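Local coordinates for protein endo-1,4-beta-xylanase (PDB 1H12) that hydrolyses internal beta-1,4 linkages of xylan as a cold-adapted family 8 glycoside hydrolase, and probably acts on cellulose and related beta-glucans as well, at residues 76-79 with 80-84; 177-181 with 182-186; 190-193 with 194-197; 384-387 with 388-392. All blocks are in the same frame, centred on the assembly; numbering follows the deposited sequence. Where two conformers were deposited one is given.

Interaction 1 of 4, residues 76-79 with 80-84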
loop_
_atom_site.group_PDB
_atom_site.type_symbol
_atom_site.label_atom_id
_atom_site.label_comp_id
_atom_site.label_asym_id
_atom_site.label_seq_id
_atom_site.Cartn_x
_atom_site.Cartn_y
_atom_site.Cartn_z
ATOM N N ARG A 76 2.201 7.258 -11.212
ATOM C CA ARG A 76 1.670 7.578 -9.892
ATOM C C ARG A 76 2.699 7.317 -8.801
ATOM O O ARG A 76 3.523 6.402 -8.857
ATOM C CB ARG A 76 0.397 6.767 -9.656
ATOM C CG ARG A 76 -0.697 7.154 -10.631
ATOM C CD ARG A 76 -1.977 6.382 -10.537
ATOM N NE ARG A 76 -2.835 6.813 -11.639
ATOM C CZ ARG A 76 -4.139 6.938 -11.596
ATOM N NH1 ARG A 76 -4.855 6.548 -10.531
ATOM N NH2 ARG A 76 -4.744 7.410 -12.684
ATOM N N THR A 77 2.637 8.100 -7.743
ATOM C CA THR A 77 3.513 7.934 -6.605
ATOM C C THR A 77 3.249 6.642 -5.847
ATOM O O THR A 77 4.210 6.024 -5.358
ATOM C CB THR A 77 3.512 9.131 -5.654
ATOM O OG1 THR A 77 2.151 9.422 -5.297
ATOM C CG2 THR A 77 4.177 10.312 -6.283
ATOM N N GLU A 78 1.999 6.214 -5.723
ATOM C CA GLU A 78 1.719 4.950 -5.069
ATOM C C GLU A 78 2.460 3.814 -5.763
ATOM O O GLU A 78 3.232 3.083 -5.158
ATOM C CB GLU A 78 0.223 4.708 -4.991
ATOM C CG GLU A 78 -0.409 5.493 -3.846
ATOM C CD GLU A 78 -1.941 5.485 -3.843
ATOM O OE1 GLU A 78 -2.557 4.995 -4.810
ATOM O OE2 GLU A 78 -2.545 5.995 -2.849
ATOM N N GLY A 79 2.251 3.684 -7.069
ATOM C CA GLY A 79 2.889 2.576 -7.772
ATOM C C GLY A 79 4.400 2.621 -7.715
ATOM O O GLY A 79 5.059 1.592 -7.602
ATOM N N GLN A 80 4.961 3.828 -7.823
ATOM C CA GLN A 80 6.413 4.032 -7.770
ATOM C C GLN A 80 6.962 3.532 -6.430
ATOM O O GLN A 80 7.956 2.797 -6.372
ATOM C CB GLN A 80 6.734 5.483 -8.000
ATOM C CG GLN A 80 8.205 5.768 -8.337
ATOM C CD GLN A 80 8.498 5.466 -9.845
ATOM O OE1 GLN A 80 9.741 5.720 -10.173
ATOM N NE2 GLN A 80 7.672 4.995 -10.534
ATOM N N SER A 81 6.310 3.971 -5.334
ATOM C CA SER A 81 6.750 3.638 -4.006
ATOM C C SER A 81 6.557 2.167 -3.674
ATOM O O SER A 81 7.390 1.555 -2.983
ATOM C CB SER A 81 6.027 4.543 -3.001
ATOM O OG SER A 81 4.661 4.178 -2.824
ATOM N N TRP A 82 5.495 1.569 -4.175
ATOM C CA TRP A 82 5.247 0.147 -4.028
ATOM C C TRP A 82 6.311 -0.640 -4.757
ATOM O O TRP A 82 6.820 -1.663 -4.242
ATOM C CB TRP A 82 3.847 -0.230 -4.497
ATOM C CG TRP A 82 2.735 0.364 -3.709
ATOM C CD1 TRP A 82 2.776 0.785 -2.416
ATOM C CD2 TRP A 82 1.404 0.624 -4.164
ATOM N NE1 TRP A 82 1.545 1.281 -2.048
ATOM C CE2 TRP A 82 0.694 1.196 -3.086
ATOM C CE3 TRP A 82 0.740 0.480 -5.385
ATOM C CZ2 TRP A 82 -0.626 1.597 -3.187
ATOM C CZ3 TRP A 82 -0.563 0.882 -5.494
ATOM C CH2 TRP A 82 -1.239 1.416 -4.395
ATOM N N GLY A 83 6.686 -0.194 -5.954
ATOM C CA GLY A 83 7.742 -0.869 -6.701
ATOM C C GLY A 83 9.085 -0.820 -5.996
ATOM O O GLY A 83 9.812 -1.805 -5.972
ATOM N N MET A 84 9.422 0.328 -5.415
ATOM C CA MET A 84 10.638 0.413 -4.611
ATOM C C MET A 84 10.597 -0.535 -3.419
ATOM O O MET A 84 11.596 -1.174 -3.061
ATOM C CB MET A 84 10.851 1.854 -4.122
ATOM C CG MET A 84 11.345 2.805 -5.217
ATOM S SD MET A 84 11.225 4.533 -4.766
ATOM C CE MET A 84 12.210 4.560 -3.256
#
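Glu-78 and Trp-82, one helical turn apart, show how an i, i+4 pair can lay an acidic arm along an indole. The two side chains run side by side and point the same way. Glu-78 CB sits over the six-membered ring, 3.8 Å from its centroid, as a CH-pi contact, and OE1 reaches to 3.8 Å from Trp-82 CH2. The carboxylate lies close to parallel with the indole, the planes 19° apart. Both first torsions set CG anti to the carbonyl carbon: in Trp-82 (chi1 -64°) this swings the indole back over the preceding turn, and Glu-78 then stays extended beyond CG. The same ring face also receives the Glu-78 carbonyl oxygen, whose closest ring atom is Trp-82 CG at 3.1 Å. That oxygen is gripped twice, by Trp-82 N and by Ser-81 OG, each at 2.9 Å; chi1 of 74° turns the hydroxyl back towards the helix backbone. With an alanine in place of Trp-82, Glu-78 CB would lose the ring it lies on, and a gap would probably open towards helix 379-392. Beyond the pair, Glu-78 OE2 forms a salt bridge with Arg-284. The opening turn of helix 77-89 follows strand 74-76 with Arg-76 at the N-cap position; Trp-82 packs on helix 379-392 and meets Tyr-148 of helix 143-160 edge-to-face, while Gln-80 and Met-84 pack on helix 93-107.

Interaction 2 of 4, residues 177-181 with 182-186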
loop_
_atom_site.group_PDB
_atom_site.type_symbol
_atom_site.label_atom_id
_atom_site.label_comp_id
_atom_site.label_asym_id
_atom_site.label_seq_id
_atom_site.Cartn_x
_atom_site.Cartn_y
_atom_site.Cartn_z
ATOM N N ASN A 177 10.373 13.918 7.429
ATOM C CA ASN A 177 10.078 15.319 7.834
ATOM C C ASN A 177 9.021 15.939 6.960
ATOM O O ASN A 177 8.171 16.681 7.451
ATOM C CB ASN A 177 11.385 16.114 7.757
ATOM C CG ASN A 177 12.319 15.802 8.921
ATOM O OD1 ASN A 177 11.958 15.177 9.865
ATOM N ND2 ASN A 177 13.572 16.170 8.746
ATOM N N THR A 178 9.046 15.623 5.651
ATOM C CA THR A 178 7.989 16.074 4.770
ATOM C C THR A 178 6.628 15.549 5.198
ATOM O O THR A 178 5.635 16.276 5.197
ATOM C CB THR A 178 8.328 15.711 3.328
ATOM O OG1 THR A 178 9.460 16.508 2.935
ATOM C CG2 THR A 178 7.164 15.935 2.374
ATOM N N ILE A 179 6.551 14.268 5.534
ATOM C CA ILE A 179 5.278 13.705 5.988
ATOM C C ILE A 179 4.792 14.476 7.216
ATOM O O ILE A 179 3.634 14.899 7.288
ATOM C CB ILE A 179 5.407 12.201 6.254
ATOM C CG1 ILE A 179 5.699 11.445 4.973
ATOM C CG2 ILE A 179 4.110 11.700 6.886
ATOM C CD1 ILE A 179 6.191 10.005 5.207
ATOM N N LYS A 180 5.666 14.617 8.212
ATOM C CA LYS A 180 5.299 15.301 9.422
ATOM C C LYS A 180 4.856 16.739 9.182
ATOM O O LYS A 180 3.861 17.188 9.763
ATOM C CB LYS A 180 6.492 15.242 10.395
ATOM C CG LYS A 180 6.254 15.944 11.705
ATOM C CD LYS A 180 7.457 15.657 12.659
ATOM C CE LYS A 180 7.324 16.249 13.980
ATOM N NZ LYS A 180 8.730 15.924 14.538
ATOM N N ASN A 181 5.591 17.459 8.353
ATOM C CA ASN A 181 5.353 18.881 8.184
ATOM C C ASN A 181 4.278 19.231 7.183
ATOM O O ASN A 181 3.722 20.343 7.271
ATOM C CB ASN A 181 6.645 19.563 7.746
ATOM C CG ASN A 181 7.685 19.570 8.793
ATOM O OD1 ASN A 181 7.407 19.563 9.948
ATOM N ND2 ASN A 181 8.960 19.646 8.330
ATOM N N LYS A 182 4.009 18.367 6.229
ATOM C CA LYS A 182 3.093 18.648 5.156
ATOM C C LYS A 182 1.891 17.742 5.064
ATOM O O LYS A 182 0.888 18.124 4.449
ATOM C CB LYS A 182 3.837 18.563 3.786
ATOM C CG LYS A 182 5.075 19.420 3.683
ATOM C CD LYS A 182 4.879 20.925 3.775
ATOM C CE LYS A 182 6.175 21.673 3.644
ATOM N NZ LYS A 182 5.972 23.136 3.792
ATOM N N LEU A 183 1.984 16.521 5.596
ATOM C CA LEU A 183 1.015 15.471 5.291
ATOM C C LEU A 183 0.326 14.893 6.511
ATOM O O LEU A 183 -0.299 13.846 6.406
ATOM C CB LEU A 183 1.632 14.353 4.445
ATOM C CG LEU A 183 2.395 14.807 3.179
ATOM C CD1 LEU A 183 2.991 13.617 2.501
ATOM C CD2 LEU A 183 1.478 15.567 2.258
ATOM N N MET A 184 0.388 15.579 7.647
ATOM C CA MET A 184 -0.189 15.125 8.900
ATOM C C MET A 184 -1.131 16.186 9.470
ATOM O O MET A 184 -0.888 17.395 9.363
ATOM C CB MET A 184 0.882 14.796 9.951
ATOM C CG MET A 184 1.665 13.551 9.672
ATOM S SD MET A 184 0.593 12.133 10.192
ATOM C CE MET A 184 1.603 10.742 9.830
ATOM N N GLU A 185 -2.184 15.745 10.109
ATOM C CA GLU A 185 -3.017 16.613 10.965
ATOM C C GLU A 185 -3.184 15.891 12.284
ATOM O O GLU A 185 -3.732 14.809 12.362
ATOM C CB GLU A 185 -4.379 16.909 10.392
ATOM C CG GLU A 185 -5.112 17.944 11.255
ATOM C CD GLU A 185 -6.493 18.278 10.843
ATOM O OE1 GLU A 185 -7.053 17.784 9.895
ATOM O OE2 GLU A 185 -7.105 19.133 11.539
ATOM N N ASN A 186 -2.734 16.520 13.369
ATOM C CA ASN A 186 -2.894 15.897 14.694
ATOM C C ASN A 186 -2.367 14.460 14.696
ATOM O O ASN A 186 -3.008 13.573 15.266
ATOM C CB ASN A 186 -4.409 15.918 15.153
ATOM C CG ASN A 186 -5.076 17.346 15.164
ATOM O OD1 ASN A 186 -4.366 18.370 15.343
ATOM N ND2 ASN A 186 -6.451 17.401 14.866
HETATM O O HOH W 1 1.557 18.260 8.429
#
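Peptide groups are the flat units where Ile-179 meets Leu-183 and Met-184, neither segment holding an aromatic ring. The Ile-179 carbonyl accepts Leu-183 N at 2.9 Å, with the donor tilted 35° from the carbonyl plane as the helix ends, and Met-184 CG packs 3.4 Å from the same Ile-179 O. One residue earlier, Thr-178 O takes Lys-182 N at 2.8 Å. The next helical bond is replaced by water: the molecule donates to Lys-180 O at 2.9 Å and accepts from Met-184 N at 3.0 Å, so it spans the place where the helix stops. Among the side chains, Ile-179 and Met-184 cross obliquely, CG2 of the isoleucine lying 4.0 Å from the methionine CE. Met-184 achieves this by bending at its second torsion (chi2 -79°), which folds the thioether towards the isoleucine. Leu-183 CD1 comes alongside Ile-179 CG1 at 4.3 Å. Trp-225 of helix 219-243 packs on both Ile-179 and Met-184, and Lys-180 NZ makes a salt bridge to Asp-221 of the same helix. Leu-183 is the first residue to leave helical torsions. The arrangement is that of a water-capped helix C-terminus running straight into a two-stranded antiparallel hairpin, 184-185 with 188-189, within the (alpha/alpha)6 barrel of family 8 glycoside hydrolases.

Interaction 3 of 4, residues 190-193 with 194-197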
loop_
_atom_site.group_PDB
_atom_site.type_symbol
_atom_site.label_atom_id
_atom_site.label_comp_id
_atom_site.label_asym_id
_atom_site.label_seq_id
_atom_site.Cartn_x
_atom_site.Cartn_y
_atom_site.Cartn_z
ATOM N N ARG A 190 -2.896 12.728 6.423
ATOM C CA ARG A 190 -3.881 13.448 5.653
ATOM C C ARG A 190 -4.207 12.713 4.340
ATOM O O ARG A 190 -3.372 12.105 3.712
ATOM C CB ARG A 190 -3.326 14.826 5.286
ATOM C CG ARG A 190 -3.310 15.806 6.439
ATOM C CD ARG A 190 -2.670 17.119 6.030
ATOM N NE ARG A 190 -2.824 18.188 7.004
ATOM C CZ ARG A 190 -3.900 18.922 7.165
ATOM N NH1 ARG A 190 -4.947 18.792 6.379
ATOM N NH2 ARG A 190 -3.967 19.809 8.144
ATOM N N PHE A 191 -5.480 12.897 3.925
ATOM C CA PHE A 191 -5.803 12.713 2.531
ATOM C C PHE A 191 -5.292 13.850 1.673
ATOM O O PHE A 191 -4.818 13.625 0.556
ATOM C CB PHE A 191 -7.320 12.543 2.358
ATOM C CG PHE A 191 -7.701 12.315 0.916
ATOM C CD1 PHE A 191 -7.465 11.124 0.305
ATOM C CD2 PHE A 191 -8.316 13.330 0.191
ATOM C CE1 PHE A 191 -7.835 10.921 -0.998
ATOM C CE2 PHE A 191 -8.641 13.142 -1.121
ATOM C CZ PHE A 191 -8.433 11.933 -1.697
ATOM N N SER A 192 -5.385 15.081 2.176
ATOM C CA SER A 192 -4.985 16.260 1.428
ATOM C C SER A 192 -4.424 17.335 2.344
ATOM O O SER A 192 -5.005 17.601 3.389
ATOM C CB SER A 192 -6.188 16.852 0.710
ATOM O OG SER A 192 -5.886 18.112 0.083
ATOM N N PRO A 193 -3.377 18.022 1.927
ATOM C CA PRO A 193 -2.943 19.224 2.647
ATOM C C PRO A 193 -4.021 20.297 2.767
ATOM O O PRO A 193 -3.913 21.176 3.603
ATOM C CB PRO A 193 -1.790 19.772 1.788
ATOM C CG PRO A 193 -1.235 18.564 1.151
ATOM C CD PRO A 193 -2.440 17.725 0.823
ATOM N N TYR A 194 -5.007 20.275 1.875
ATOM C CA TYR A 194 -5.976 21.359 1.694
ATOM C C TYR A 194 -7.300 21.108 2.361
ATOM O O TYR A 194 -8.192 21.962 2.270
ATOM C CB TYR A 194 -6.169 21.640 0.233
ATOM C CG TYR A 194 -4.900 21.972 -0.503
ATOM C CD1 TYR A 194 -4.292 23.205 -0.408
ATOM C CD2 TYR A 194 -4.235 20.993 -1.228
ATOM C CE1 TYR A 194 -3.097 23.469 -0.995
ATOM C CE2 TYR A 194 -3.035 21.234 -1.833
ATOM C CZ TYR A 194 -2.469 22.485 -1.729
ATOM O OH TYR A 194 -1.264 22.739 -2.354
ATOM N N ILE A 195 -7.475 19.958 3.012
ATOM C CA ILE A 195 -8.732 19.596 3.652
ATOM C C ILE A 195 -8.426 19.072 5.035
ATOM O O ILE A 195 -7.539 18.236 5.188
ATOM C CB ILE A 195 -9.502 18.511 2.861
ATOM C CG1 ILE A 195 -9.625 18.873 1.397
ATOM C CG2 ILE A 195 -10.843 18.266 3.522
ATOM C CD1 ILE A 195 -10.203 17.756 0.540
ATOM N N ASP A 196 -9.090 19.605 6.061
ATOM C CA ASP A 196 -8.889 19.137 7.423
ATOM C C ASP A 196 -9.955 18.144 7.832
ATOM O O ASP A 196 -10.945 17.943 7.162
ATOM C CB ASP A 196 -8.842 20.354 8.363
ATOM C CG ASP A 196 -7.670 21.202 8.148
ATOM O OD1 ASP A 196 -6.652 20.851 7.501
ATOM O OD2 ASP A 196 -7.693 22.354 8.659
ATOM N N ASN A 197 -9.695 17.464 8.930
ATOM C CA ASN A 197 -10.594 16.415 9.446
ATOM C C ASN A 197 -10.842 15.377 8.376
ATOM O O ASN A 197 -11.987 14.931 8.203
ATOM C CB ASN A 197 -11.849 16.989 10.019
ATOM C CG ASN A 197 -12.674 15.982 10.774
ATOM O OD1 ASN A 197 -12.131 15.003 11.336
ATOM N ND2 ASN A 197 -13.975 16.218 10.877
HETATM O O HOH W 2 -6.793 15.572 4.688
HETATM O O HOH W 3 -5.786 22.400 5.406
#
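Arg-190 and Asp-196 supply the ionic part of this tight loop. The guanidinium grips a single carboxylate oxygen end-on with two nitrogens, NH1 at 2.9 Å and NH2 at 3.0 Å from Asp-196 OD1, which lies almost in the guanidinium plane. The carboxylate itself is turned 53° from that plane: NH1 meets OD1 nearly along its C-O axis, whereas NH2 comes from above the carboxylate. Hydrogen bonds shape the backbone between the charged residues. Ser-192 to Ile-195 is a type I beta turn, closed by a weak bond from Ile-195 N to Ser-192 O. The serine hydroxyl, placed anti to the backbone N (chi1 173°) and therefore beside the carbonyl carbon, accepts Tyr-194 N at 2.9 Å, an ST turn nested in the beta turn. Arg-190 NH1 also donates to Ser-192 O at 3.2 Å, in the carbonyl plane. One water joins Ser-192 N to Ile-195 O, and another donates to both Pro-193 O and Asp-196 OD1. Apolar contact is slighter: Pro-193 CB stands over one face of the Tyr-194 ring, 4.2 Å from its centroid, as a CH-pi contact, while the phenol OH reaches Asp-115. With two N-H groups and a water converging on OD1, Asp-196 is likely to remain ionised, and NH1 ties the salt bridge to the turn, so that charge pairing and backbone geometry reinforce each other at the surface.

Interaction 4 of 4, residues 384-387 with 388-392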
loop_
_atom_site.group_PDB
_atom_site.type_symbol
_atom_site.label_atom_id
_atom_site.label_comp_id
_atom_site.label_asym_id
_atom_site.label_seq_id
_atom_site.Cartn_x
_atom_site.Cartn_y
_atom_site.Cartn_z
ATOM N N SER A 384 0.399 -4.421 -9.135
ATOM C CA SER A 384 1.168 -3.851 -8.049
ATOM C C SER A 384 0.804 -4.527 -6.719
ATOM O O SER A 384 1.672 -4.848 -5.907
ATOM C CB SER A 384 0.909 -2.369 -7.953
ATOM O OG SER A 384 1.448 -1.627 -9.026
ATOM N N LEU A 385 -0.494 -4.711 -6.480
ATOM C CA LEU A 385 -0.921 -5.392 -5.268
ATOM C C LEU A 385 -0.547 -6.844 -5.276
ATOM O O LEU A 385 -0.215 -7.406 -4.221
ATOM C CB LEU A 385 -2.424 -5.244 -5.054
ATOM C CG LEU A 385 -2.884 -3.849 -4.659
ATOM C CD1 LEU A 385 -4.422 -3.823 -4.498
ATOM C CD2 LEU A 385 -2.233 -3.357 -3.427
ATOM N N TYR A 386 -0.619 -7.500 -6.431
ATOM C CA TYR A 386 -0.230 -8.895 -6.551
ATOM C C TYR A 386 1.236 -9.081 -6.111
ATOM O O TYR A 386 1.564 -10.001 -5.361
ATOM C CB TYR A 386 -0.449 -9.330 -8.009
ATOM C CG TYR A 386 -0.170 -10.810 -8.254
ATOM C CD1 TYR A 386 1.066 -11.256 -8.634
ATOM C CD2 TYR A 386 -1.158 -11.769 -8.087
ATOM C CE1 TYR A 386 1.355 -12.585 -8.862
ATOM C CE2 TYR A 386 -0.886 -13.110 -8.302
ATOM C CZ TYR A 386 0.372 -13.514 -8.679
ATOM O OH TYR A 386 0.657 -14.831 -8.915
ATOM N N MET A 387 2.107 -8.187 -6.560
ATOM C CA MET A 387 3.526 -8.230 -6.168
ATOM C C MET A 387 3.686 -8.069 -4.674
ATOM O O MET A 387 4.373 -8.862 -4.027
ATOM C CB MET A 387 4.284 -7.125 -6.940
ATOM C CG MET A 387 5.755 -7.040 -6.622
ATOM S SD MET A 387 6.806 -8.310 -7.336
ATOM C CE MET A 387 7.001 -9.515 -5.993
ATOM N N LEU A 388 3.053 -7.052 -4.090
ATOM C CA LEU A 388 3.168 -6.863 -2.648
ATOM C C LEU A 388 2.649 -8.075 -1.881
ATOM O O LEU A 388 3.289 -8.518 -0.925
ATOM C CB LEU A 388 2.416 -5.598 -2.215
ATOM C CG LEU A 388 3.006 -4.288 -2.682
ATOM C CD1 LEU A 388 2.049 -3.162 -2.306
ATOM C CD2 LEU A 388 4.350 -4.030 -2.082
ATOM N N ALA A 389 1.518 -8.611 -2.303
ATOM C CA ALA A 389 0.945 -9.749 -1.605
ATOM C C ALA A 389 1.880 -10.985 -1.684
ATOM O O ALA A 389 2.013 -11.728 -0.724
ATOM C CB ALA A 389 -0.392 -10.092 -2.184
ATOM N N MET A 390 2.496 -11.199 -2.856
ATOM C CA MET A 390 3.415 -12.295 -2.986
ATOM C C MET A 390 4.524 -12.221 -1.957
ATOM O O MET A 390 4.944 -13.257 -1.412
ATOM C CB MET A 390 3.990 -12.394 -4.411
ATOM C CG MET A 390 3.098 -13.094 -5.408
ATOM S SD MET A 390 2.668 -14.784 -4.955
ATOM C CE MET A 390 4.006 -15.258 -4.734
ATOM N N LEU A 391 5.038 -11.017 -1.668
ATOM C CA LEU A 391 6.004 -10.824 -0.640
ATOM C C LEU A 391 5.431 -11.112 0.762
ATOM O O LEU A 391 6.057 -11.821 1.583
ATOM C CB LEU A 391 6.598 -9.407 -0.691
ATOM C CG LEU A 391 7.254 -9.079 -2.003
ATOM C CD1 LEU A 391 7.504 -7.578 -2.071
ATOM C CD2 LEU A 391 8.564 -9.842 -2.172
ATOM N N HIS A 392 4.252 -10.577 1.041
ATOM C CA HIS A 392 3.639 -10.739 2.322
ATOM C C HIS A 392 3.301 -12.158 2.694
ATOM O O HIS A 392 3.310 -12.479 3.885
ATOM C CB HIS A 392 2.357 -9.907 2.412
ATOM C CG HIS A 392 2.580 -8.465 2.698
ATOM N ND1 HIS A 392 3.120 -8.039 3.882
ATOM C CD2 HIS A 392 2.297 -7.368 1.943
ATOM C CE1 HIS A 392 3.176 -6.703 3.828
ATOM N NE2 HIS A 392 2.676 -6.266 2.670
#
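Met-387 and Leu-391, one turn apart on a helix, pack methyl against branch. The methionine CG is anti to the backbone N (chi1 179°), and bends at the next two torsions curl the chain until its methyl, CE, lies 4.0 Å from Leu-391 CG and 4.1 Å from Leu-391 CD2. The two side chains cross, with the methyl held against the leucine branch point. On another side of the helix Tyr-386 and Met-390 run alongside each other: Met-390 CG touches Tyr-386 CE1 at 3.9 Å, and SD stands 5.1 Å from the ring centroid in an oblique Met-aromatic contact. The backbone carbonyls of the preceding turn offer shallow seats: Leu-388 CG rests on Ser-384 O at 3.5 Å and Ala-389 CB on Leu-385 O at 3.4 Å. Were Leu-391 an alanine, the Met-387 methyl would probably lose the branch it rests on, opening a gap and leaving the thioether freer to turn. Three helices pack round this part of helix 379-392: Met-387 and Leu-391 lie on Ala-86 of helix 77-89, Tyr-386 and Met-390 on helix 29-40, which Met-387 also touches through Met-40, and Leu-385 on helix 283-296.

Overall arrangement
The four contacts fall into two pairs. Interactions 1 and 4, centres 13 Å apart, join two helices: the indole of interaction 1 touches interaction 4 through Trp-82 CE3 and Ser-384 CB (3.8 Å). Interactions 2 and 3, centres 10 Å apart, flank strand 188-189 in sequence, one entering its hairpin, the other turning after it; Leu-183 O lies 2.8 Å from Arg-190 N, and Glu-185 OE1 2.8 Å from Asn-197 N, both probable hydrogen bonds. The first pair is nearer the bound xylose. Side chains of Leu-385 and Trp-82 lie about 9 and 13 Å from it, and helix 379-392 itself carries Asn-382 of the sugar pocket. Interactions 2 and 4 are 27 Å apart between centres.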